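Local coordinates for protein myosin-17 (Arabidopsis thaliana, PDB 7KFL) that probably moves organelles and vesicles along actin filaments as a plant class XI myosin motor, the part described here being its cargo-binding globular tail, at residues K165-I170 with R240-Q245; D172-E177 with N223-L228; A234-V239 with T288-G293; S294-D297 with I302-A305. All coordinates share one frame; numbering follows the deposited sequence.

Contact 1 (K165-I170 with R240-Q245)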
# COMPACT_ATOMS: atom_id res chain seq x y z
N LYS A 165 -5.33 4.38 -9.74
CA LYS A 165 -6.67 4.45 -9.09
C LYS A 165 -7.00 3.10 -8.44
O LYS A 165 -7.43 3.10 -7.26
CB LYS A 165 -7.75 4.82 -10.11
CG LYS A 165 -9.18 4.80 -9.58
CD LYS A 165 -10.16 5.47 -10.51
CE LYS A 165 -11.61 5.22 -10.14
NZ LYS A 165 -11.97 5.89 -8.87
N ILE A 166 -6.83 2.01 -9.18
CA ILE A 166 -7.12 0.62 -8.71
C ILE A 166 -6.21 0.31 -7.52
O ILE A 166 -6.74 -0.05 -6.45
CB ILE A 166 -6.98 -0.39 -9.87
CG1 ILE A 166 -8.15 -0.25 -10.86
CG2 ILE A 166 -6.86 -1.82 -9.36
CD1 ILE A 166 -7.88 -0.84 -12.23
N TYR A 167 -4.89 0.46 -7.68
CA TYR A 167 -3.88 0.31 -6.60
C TYR A 167 -4.35 1.08 -5.35
O TYR A 167 -4.33 0.51 -4.25
CB TYR A 167 -2.51 0.83 -7.03
CG TYR A 167 -1.51 0.95 -5.91
CD1 TYR A 167 -1.44 2.10 -5.14
CD2 TYR A 167 -0.65 -0.09 -5.60
CE1 TYR A 167 -0.52 2.22 -4.10
CE2 TYR A 167 0.27 0.01 -4.57
CZ TYR A 167 0.33 1.17 -3.81
OH TYR A 167 1.23 1.26 -2.79
N GLY A 168 -4.73 2.35 -5.55
CA GLY A 168 -5.20 3.26 -4.48
C GLY A 168 -6.42 2.72 -3.77
O GLY A 168 -6.48 2.86 -2.53
N MET A 169 -7.36 2.12 -4.50
CA MET A 169 -8.67 1.63 -3.98
C MET A 169 -8.46 0.35 -3.15
O MET A 169 -9.09 0.24 -2.08
CB MET A 169 -9.66 1.36 -5.11
CG MET A 169 -10.34 2.62 -5.61
SD MET A 169 -10.95 2.47 -7.30
CE MET A 169 -12.53 1.69 -7.02
N ILE A 170 -7.62 -0.58 -3.63
CA ILE A 170 -7.23 -1.81 -2.88
C ILE A 170 -6.63 -1.38 -1.54
O ILE A 170 -7.14 -1.83 -0.49
CB ILE A 170 -6.27 -2.70 -3.70
CG1 ILE A 170 -6.98 -3.35 -4.89
CG2 ILE A 170 -5.59 -3.74 -2.82
CD1 ILE A 170 -6.05 -4.01 -5.89
N ARG A 240 4.32 -5.47 -2.57
CA ARG A 240 5.34 -4.92 -1.63
C ARG A 240 5.00 -3.46 -1.29
O ARG A 240 5.11 -3.09 -0.11
CB ARG A 240 6.75 -5.00 -2.22
CG ARG A 240 7.36 -6.39 -2.20
CD ARG A 240 8.88 -6.38 -2.30
NE ARG A 240 9.35 -6.07 -3.64
CZ ARG A 240 9.38 -6.92 -4.67
NH1 ARG A 240 8.93 -8.16 -4.53
NH2 ARG A 240 9.83 -6.52 -5.84
N LYS A 241 4.61 -2.66 -2.29
CA LYS A 241 4.24 -1.23 -2.12
C LYS A 241 3.02 -1.14 -1.20
O LYS A 241 3.12 -0.44 -0.18
CB LYS A 241 3.94 -0.54 -3.45
CG LYS A 241 5.08 -0.51 -4.47
CD LYS A 241 6.46 -0.30 -3.88
CE LYS A 241 7.52 -0.19 -4.96
NZ LYS A 241 8.83 0.25 -4.41
N VAL A 242 1.94 -1.84 -1.54
CA VAL A 242 0.62 -1.77 -0.83
C VAL A 242 0.86 -1.93 0.67
O VAL A 242 0.46 -1.04 1.44
CB VAL A 242 -0.39 -2.82 -1.34
CG1 VAL A 242 -1.69 -2.77 -0.56
CG2 VAL A 242 -0.67 -2.68 -2.82
N PHE A 243 1.50 -3.03 1.08
CA PHE A 243 1.66 -3.43 2.50
C PHE A 243 2.62 -2.47 3.21
O PHE A 243 2.35 -2.13 4.38
CB PHE A 243 2.06 -4.91 2.61
CG PHE A 243 0.91 -5.85 2.34
CD1 PHE A 243 -0.19 -5.88 3.19
CD2 PHE A 243 0.91 -6.68 1.23
CE1 PHE A 243 -1.25 -6.72 2.94
CE2 PHE A 243 -0.16 -7.53 0.99
CZ PHE A 243 -1.24 -7.55 1.84
N THR A 244 3.68 -2.02 2.52
CA THR A 244 4.64 -1.00 3.03
C THR A 244 3.88 0.29 3.34
O THR A 244 4.11 0.86 4.42
CB THR A 244 5.80 -0.76 2.05
OG1 THR A 244 6.45 -2.00 1.82
CG2 THR A 244 6.80 0.25 2.57
N GLN A 245 2.99 0.72 2.44
CA GLN A 245 2.14 1.93 2.61
C GLN A 245 1.11 1.70 3.72
O GLN A 245 0.74 2.68 4.38
CB GLN A 245 1.47 2.31 1.29
CG GLN A 245 2.43 2.88 0.26
CD GLN A 245 1.75 3.73 -0.79
OE1 GLN A 245 0.61 3.48 -1.18
NE2 GLN A 245 2.46 4.75 -1.26
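Gln245 OE1 takes two hydrogen-bond donors: Tyr167 OH, reaching across the contact at 2.8 Å in a bond whose geometry is weak, and Arg171 NH1, one turn further along the helix that carries Tyr167. The amide oxygen sits at the edge of the Tyr167 ring, near its plane, while ring and amide planes are turned 61° apart. Around the same hydroxyl the fit is close, with Lys241 CB 3.3 Å from Tyr167 OH, although the rest of the lysine chain bends away at its second torsion. Val242 CG2 comes to the ring obliquely, 3.3 Å from Tyr167 CE2, a tight apolar approach.

These groups can meet because Tyr167 spans the gap between two long helices, 150-186 and 236-260. The axes of the two short segments stay 10.6 Å apart and cross at -43°, and Tyr167 has CG anti to the backbone N (chi1 169°), which carries its phenol over to the other helix. A phenylalanine here would probably leave Gln245 OE1 with Arg171 as its remaining donor and remove the oxygen packed against Lys241 CB. Outside the pair, Pro385 packs on Tyr167, Lys241 and Gln245, and Phe386 meets the tyrosine ring edge-to-face, so the C-terminal region closes over this buried site. Gln245 NE2 in turn hydrogen-bonds to Ser383 O. A polar pair within the alpha-helical core of the tail domain is thus satisfied inside the protein, and the nearby Arg171 would be expected to draw electron density toward Gln245 OE1.

Contact 2 (D172-E177 with N223-L228)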
# COMPACT_ATOMS: atom_id res chain seq x y z
N ASP A 172 -6.68 1.58 0.06
CA ASP A 172 -7.62 2.40 0.88
C ASP A 172 -8.72 1.48 1.45
O ASP A 172 -9.08 1.69 2.62
CB ASP A 172 -8.14 3.60 0.08
CG ASP A 172 -7.10 4.69 -0.17
OD1 ASP A 172 -5.98 4.59 0.39
OD2 ASP A 172 -7.40 5.64 -0.93
N ASN A 173 -9.19 0.49 0.68
CA ASN A 173 -10.18 -0.52 1.15
C ASN A 173 -9.62 -1.29 2.36
O ASN A 173 -10.39 -1.52 3.32
CB ASN A 173 -10.58 -1.51 0.05
CG ASN A 173 -11.59 -0.97 -0.93
OD1 ASN A 173 -12.05 0.16 -0.81
ND2 ASN A 173 -11.95 -1.78 -1.92
N LEU A 174 -8.35 -1.68 2.30
CA LEU A 174 -7.63 -2.39 3.39
C LEU A 174 -7.48 -1.46 4.60
O LEU A 174 -7.72 -1.94 5.73
CB LEU A 174 -6.28 -2.88 2.86
CG LEU A 174 -5.37 -3.59 3.87
CD1 LEU A 174 -6.12 -4.64 4.67
CD2 LEU A 174 -4.18 -4.23 3.16
N LYS A 175 -7.13 -0.19 4.37
CA LYS A 175 -7.02 0.87 5.42
C LYS A 175 -8.36 0.98 6.17
O LYS A 175 -8.33 1.03 7.41
CB LYS A 175 -6.65 2.23 4.82
CG LYS A 175 -5.18 2.42 4.49
CD LYS A 175 -4.79 3.86 4.20
CE LYS A 175 -3.37 4.01 3.69
NZ LYS A 175 -3.01 5.43 3.44
N LYS A 176 -9.48 1.01 5.44
CA LYS A 176 -10.85 1.17 5.99
C LYS A 176 -11.23 -0.06 6.84
O LYS A 176 -12.02 0.10 7.79
CB LYS A 176 -11.85 1.37 4.85
CG LYS A 176 -13.32 1.50 5.25
CD LYS A 176 -14.27 1.14 4.13
CE LYS A 176 -15.39 2.13 3.94
NZ LYS A 176 -16.00 2.03 2.59
N GLU A 177 -10.70 -1.24 6.49
CA GLU A 177 -11.04 -2.53 7.15
C GLU A 177 -10.29 -2.65 8.49
O GLU A 177 -10.92 -3.13 9.46
CB GLU A 177 -10.72 -3.71 6.23
CG GLU A 177 -11.42 -4.99 6.64
CD GLU A 177 -11.21 -6.16 5.70
OE1 GLU A 177 -11.60 -6.04 4.51
OE2 GLU A 177 -10.64 -7.18 6.15
N ASN A 223 -3.68 -10.89 5.54
CA ASN A 223 -3.52 -12.19 4.83
C ASN A 223 -4.59 -12.35 3.75
O ASN A 223 -4.26 -12.87 2.67
CB ASN A 223 -3.54 -13.39 5.80
CG ASN A 223 -2.19 -13.72 6.39
OD1 ASN A 223 -1.15 -13.40 5.81
ND2 ASN A 223 -2.18 -14.37 7.54
N SER A 224 -5.83 -11.93 4.03
CA SER A 224 -6.96 -11.95 3.05
C SER A 224 -6.54 -11.23 1.77
O SER A 224 -6.61 -11.85 0.69
CB SER A 224 -8.20 -11.32 3.63
OG SER A 224 -8.56 -11.94 4.85
N TYR A 225 -6.09 -9.98 1.89
CA TYR A 225 -5.70 -9.10 0.76
C TYR A 225 -4.44 -9.68 0.10
O TYR A 225 -4.38 -9.67 -1.15
CB TYR A 225 -5.54 -7.65 1.22
CG TYR A 225 -6.84 -6.94 1.46
CD1 TYR A 225 -7.63 -7.24 2.56
CD2 TYR A 225 -7.31 -5.97 0.59
CE1 TYR A 225 -8.83 -6.60 2.80
CE2 TYR A 225 -8.52 -5.32 0.80
CZ TYR A 225 -9.28 -5.63 1.92
OH TYR A 225 -10.47 -5.01 2.15
N LEU A 226 -3.49 -10.18 0.89
CA LEU A 226 -2.26 -10.84 0.37
C LEU A 226 -2.66 -12.02 -0.53
O LEU A 226 -2.18 -12.08 -1.67
CB LEU A 226 -1.38 -11.30 1.54
CG LEU A 226 -0.11 -12.06 1.16
CD1 LEU A 226 0.74 -11.27 0.19
CD2 LEU A 226 0.69 -12.42 2.40
N ASN A 227 -3.53 -12.91 -0.04
CA ASN A 227 -3.94 -14.16 -0.73
C ASN A 227 -4.79 -13.82 -1.97
O ASN A 227 -4.69 -14.56 -2.97
CB ASN A 227 -4.66 -15.12 0.21
CG ASN A 227 -3.77 -15.68 1.30
OD1 ASN A 227 -2.59 -15.95 1.06
ND2 ASN A 227 -4.31 -15.85 2.49
N LEU A 228 -5.60 -12.76 -1.88
CA LEU A 228 -6.49 -12.28 -2.98
C LEU A 228 -5.64 -11.76 -4.15
O LEU A 228 -6.07 -11.90 -5.31
CB LEU A 228 -7.40 -11.18 -2.44
CG LEU A 228 -8.29 -10.49 -3.48
CD1 LEU A 228 -9.22 -11.48 -4.16
CD2 LEU A 228 -9.09 -9.36 -2.84
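Helices 150-186 and 205-231 run nearly antiparallel where Leu174 and Glu177 meet Tyr225: the segment axes lie at 157° to each other and approach to 11.3 Å. This is antiparallel helix packing within the alpha-helical cargo-binding domain, and at this level the tyrosine side chain reaches across from one helix to the other. The closest CA pair is Leu174 with Tyr225, 7.5 Å apart.

Tyr225 points toward the facing helix and ends in a hydroxyl with two partners. Its OH donates to Glu177 OE1 at 2.8 Å, meeting that oxygen from above the carboxylate plane, 45° out of it. Relative to the ring, the same oxygen lies at the edge and near the plane. Asn71 ND2, on helix 71-89, gives the hydroxyl a hydrogen bond, so the phenol both donates and accepts. The carboxylate is held at its other oxygen by Ser221 OG, a bond that should limit its rotation. An alanine in place of Tyr225 would probably deprive Glu177 OE1 of its donor and open a gap beside Leu174.

Leu174 supplies the apolar half. CG anti to the backbone N (chi1 177°) lays the leucine against the ring, the two side chains passing in opposite directions, and its CB comes 3.9 Å from Tyr225 CE2. Phe243 and Ile246 of helix 236-260 also touch Leu174. The methyl Leu174 CD1 makes a CH-pi contact over one face of the ring, 3.9 Å from the Tyr225 centroid.

Contact 3 (A234-V239 with T288-G293)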
# COMPACT_ATOMS: atom_id res chain seq x y z
N ALA A 234 -0.90 -10.88 -8.88
CA ALA A 234 -0.46 -9.47 -8.79
C ALA A 234 1.06 -9.45 -8.70
O ALA A 234 1.63 -10.20 -7.90
CB ALA A 234 -1.10 -8.80 -7.60
N PRO A 235 1.77 -8.63 -9.50
CA PRO A 235 3.23 -8.63 -9.50
C PRO A 235 3.76 -8.30 -8.10
O PRO A 235 3.41 -7.27 -7.54
CB PRO A 235 3.62 -7.55 -10.52
CG PRO A 235 2.37 -6.71 -10.69
CD PRO A 235 1.21 -7.65 -10.45
N PRO A 236 4.60 -9.18 -7.49
CA PRO A 236 5.03 -9.00 -6.11
C PRO A 236 5.45 -7.56 -5.76
O PRO A 236 5.12 -7.11 -4.68
CB PRO A 236 6.23 -9.96 -6.00
CG PRO A 236 5.90 -11.07 -6.97
CD PRO A 236 5.17 -10.39 -8.11
N PHE A 237 6.15 -6.90 -6.69
CA PHE A 237 6.62 -5.49 -6.58
C PHE A 237 5.47 -4.57 -6.14
O PHE A 237 5.65 -3.79 -5.19
CB PHE A 237 7.22 -5.03 -7.91
CG PHE A 237 7.63 -3.58 -7.95
CD1 PHE A 237 6.70 -2.59 -8.26
CD2 PHE A 237 8.93 -3.19 -7.67
CE1 PHE A 237 7.07 -1.25 -8.29
CE2 PHE A 237 9.30 -1.86 -7.70
CZ PHE A 237 8.37 -0.89 -8.01
N LEU A 238 4.33 -4.65 -6.83
CA LEU A 238 3.12 -3.82 -6.54
C LEU A 238 2.56 -4.19 -5.16
O LEU A 238 2.06 -3.28 -4.48
CB LEU A 238 2.06 -4.01 -7.62
CG LEU A 238 2.19 -3.13 -8.86
CD1 LEU A 238 0.87 -3.08 -9.62
CD2 LEU A 238 2.64 -1.72 -8.51
N VAL A 239 2.62 -5.47 -4.77
CA VAL A 239 2.09 -5.97 -3.47
C VAL A 239 3.00 -5.47 -2.35
O VAL A 239 2.47 -5.07 -1.29
CB VAL A 239 1.95 -7.50 -3.47
CG1 VAL A 239 1.43 -8.02 -2.13
CG2 VAL A 239 1.05 -7.99 -4.60
N THR A 288 6.90 -13.11 3.82
CA THR A 288 8.28 -13.06 3.27
C THR A 288 8.53 -11.67 2.67
O THR A 288 7.55 -10.97 2.36
CB THR A 288 8.56 -14.17 2.24
OG1 THR A 288 7.85 -13.90 1.03
CG2 THR A 288 8.20 -15.55 2.75
N ASP A 289 9.81 -11.31 2.50
CA ASP A 289 10.25 -9.97 2.01
C ASP A 289 9.74 -9.74 0.58
O ASP A 289 9.60 -8.56 0.20
CB ASP A 289 11.78 -9.83 2.08
CG ASP A 289 12.32 -9.73 3.50
OD1 ASP A 289 11.92 -8.79 4.21
OD2 ASP A 289 13.13 -10.59 3.88
N GLU A 290 9.47 -10.81 -0.18
CA GLU A 290 8.96 -10.75 -1.58
C GLU A 290 7.60 -10.04 -1.62
O GLU A 290 7.34 -9.35 -2.62
CB GLU A 290 8.85 -12.15 -2.19
CG GLU A 290 8.17 -12.17 -3.54
CD GLU A 290 8.47 -13.38 -4.41
OE1 GLU A 290 9.64 -13.52 -4.83
OE2 GLU A 290 7.54 -14.17 -4.68
N TYR A 291 6.75 -10.23 -0.60
CA TYR A 291 5.36 -9.69 -0.54
C TYR A 291 5.21 -8.65 0.58
O TYR A 291 4.28 -7.83 0.47
CB TYR A 291 4.36 -10.84 -0.39
CG TYR A 291 4.21 -11.69 -1.62
CD1 TYR A 291 3.31 -11.34 -2.62
CD2 TYR A 291 4.96 -12.84 -1.80
CE1 TYR A 291 3.16 -12.12 -3.76
CE2 TYR A 291 4.82 -13.63 -2.93
CZ TYR A 291 3.92 -13.27 -3.91
OH TYR A 291 3.78 -14.04 -5.03
N ALA A 292 6.07 -8.69 1.60
CA ALA A 292 6.06 -7.76 2.75
C ALA A 292 6.93 -6.53 2.45
O ALA A 292 6.60 -5.44 2.96
CB ALA A 292 6.53 -8.47 4.00
N GLY A 293 8.00 -6.71 1.68
CA GLY A 293 8.97 -5.65 1.34
C GLY A 293 9.72 -5.18 2.57
O GLY A 293 10.45 -6.00 3.17
O HOH W 1 1.37 -12.58 -6.74
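Apolar side-chain packing joins Pro236 and Val239, in the first turn of helix 236-260, to Glu290 and Tyr291 of the short helix 289-292; no direct hydrogen bond links the two segments. The nearest CA atoms, those of Pro236 and Tyr291, are 5.6 Å apart. Pro236 lies alongside Glu290, both pointing the same way, with Pro236 CB 3.8 Å from Glu290 CG. Val239 CG1 approaches the edge of the Tyr291 ring, 3.8 Å from CD1 and near the ring plane.

Within this alpha-helical tail domain, the N-terminal turn of helix 236-260 packs on the short helix 289-292: Pro235 occupies the N-cap and Pro236 the first helical position, where proline is well tolerated because no amide hydrogen is needed. Arg240 NH1, one residue beyond the segment, hydrogen-bonds to Glu290 O. Lys230 makes a cation-pi contact with the Tyr291 ring, and Leu226 of helix 205-231 touches both Val239 and Tyr291.

Tyr291 CG stands anti to its own carbonyl carbon (chi1 -71°), and the ring crosses Pro236 obliquely, with Pro236 CG 4.1 Å from Tyr291 OH. A water donates to Ala234 O at 2.7 Å and is also hydrogen-bonded to Tyr291 OH, 3.3 Å away.

Contact 4 (S294-D297 with I302-A305)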
# COMPACT_ATOMS: atom_id res chain seq x y z
N SER A 294 9.54 -3.91 2.95
CA SER A 294 10.12 -3.28 4.17
C SER A 294 8.99 -2.79 5.08
O SER A 294 9.18 -1.75 5.76
CB SER A 294 11.07 -2.17 3.80
OG SER A 294 10.40 -1.13 3.11
N ALA A 295 7.87 -3.52 5.11
CA ALA A 295 6.67 -3.20 5.92
C ALA A 295 7.03 -3.16 7.41
O ALA A 295 6.48 -2.30 8.12
CB ALA A 295 5.58 -4.22 5.65
N TRP A 296 7.93 -4.04 7.85
CA TRP A 296 8.38 -4.14 9.27
C TRP A 296 9.12 -2.85 9.66
O TRP A 296 8.85 -2.34 10.77
CB TRP A 296 9.25 -5.39 9.48
CG TRP A 296 9.76 -5.54 10.88
CD1 TRP A 296 11.06 -5.67 11.27
CD2 TRP A 296 8.98 -5.55 12.09
NE1 TRP A 296 11.15 -5.77 12.64
CE2 TRP A 296 9.89 -5.70 13.17
CE3 TRP A 296 7.61 -5.45 12.38
CZ2 TRP A 296 9.47 -5.75 14.50
CZ3 TRP A 296 7.20 -5.50 13.69
CH2 TRP A 296 8.11 -5.65 14.73
N ASP A 297 9.98 -2.33 8.78
CA ASP A 297 10.83 -1.13 9.03
C ASP A 297 9.98 0.15 9.03
O ASP A 297 10.48 1.18 9.51
CB ASP A 297 11.98 -1.05 8.03
CG ASP A 297 13.09 -2.06 8.29
OD1 ASP A 297 13.28 -2.43 9.47
OD2 ASP A 297 13.74 -2.47 7.31
N ILE A 302 6.91 3.44 16.13
CA ILE A 302 6.07 2.81 17.20
C ILE A 302 6.92 1.78 17.95
O ILE A 302 6.82 1.73 19.18
CB ILE A 302 4.76 2.22 16.64
CG1 ILE A 302 3.87 1.66 17.76
CG2 ILE A 302 5.01 1.16 15.57
CD1 ILE A 302 3.48 2.67 18.82
N ARG A 303 7.74 1.00 17.23
CA ARG A 303 8.64 -0.04 17.82
C ARG A 303 9.55 0.61 18.87
O ARG A 303 9.60 0.10 20.01
CB ARG A 303 9.46 -0.72 16.72
CG ARG A 303 8.67 -1.73 15.90
CD ARG A 303 9.34 -2.06 14.58
NE ARG A 303 10.69 -2.58 14.76
CZ ARG A 303 11.58 -2.72 13.78
NH1 ARG A 303 11.28 -2.40 12.53
NH2 ARG A 303 12.78 -3.19 14.06
N GLN A 304 10.23 1.70 18.49
CA GLN A 304 11.21 2.43 19.34
C GLN A 304 10.48 3.10 20.51
O GLN A 304 10.98 3.00 21.65
CB GLN A 304 11.99 3.44 18.50
CG GLN A 304 13.05 2.78 17.62
CD GLN A 304 13.71 3.74 16.67
OE1 GLN A 304 13.83 4.94 16.93
NE2 GLN A 304 14.17 3.22 15.54
N ALA A 305 9.34 3.76 20.23
CA ALA A 305 8.47 4.42 21.23
C ALA A 305 8.00 3.40 22.28
O ALA A 305 8.06 3.72 23.48
CB ALA A 305 7.30 5.07 20.55
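Arg303 NH1 donates a hydrogen bond to Trp296 O at 3.0 Å, bent to 137° at the hydrogen and arriving from above the carbonyl plane. The same guanidinium forms an arginine–tryptophan cation-pi stack with the indole of that residue, in which backbone oxygen and side-chain ring of one tryptophan hold a single charged group. The centres of guanidinium and ring system are 3.7 Å apart and the planes only 16° from parallel. Trp296 NE1 lies over the middle of the guanidinium, 3.3 Å from Arg303 CZ; both groups are donors there, so the attraction comes from the flat overlap. A third partner is weaker: Asp297 OD1 stands at the guanidinium edge, 3.7 Å from Arg303 NH1, a long salt bridge with the carboxylate nearly coplanar.

The stack joins residues 294-297, which lead out of helix 289-292, to helix 300-309, and so bridges a short turn on the surface of the DIL region. Arg303 points toward the 294-297 segment, and a bend at its third torsion (chi3 57°) swings the guanidinium over one face of the five-membered ring. Leu277 of helix 267-287 packs on Arg303, while Glu281 of that helix touches Trp296. The aliphatic part of the arginine continues the overlap: Arg303 CD sits over the six-membered ring of Trp296, 3.8 Å from its centroid, in a CH-pi contact.

How the contacts relate
From the N terminus, helix 150-186 supplies the first segments of contacts 1 and 2. Contact 2 closes first, on helix 205-231; contact 1 closes later, on helix 236-260, so contact 2 is nested inside its loop. Contact 3 opens at 234-239, before contact 1 has closed, and ends at 288-293, so these two cross. Contact 4 follows in series as a short local closure from 294-297 to 302-305, adjoining contact 3 in sequence. Phe243 of contact 1 touches Leu174 and Leu226 of contact 2 and Tyr291 of contact 3. Contacts 1 to 3 thereby bind three long helices and helix 289-292 together, and contact 4 ties the segment after helix 289-292 to helix 300-309.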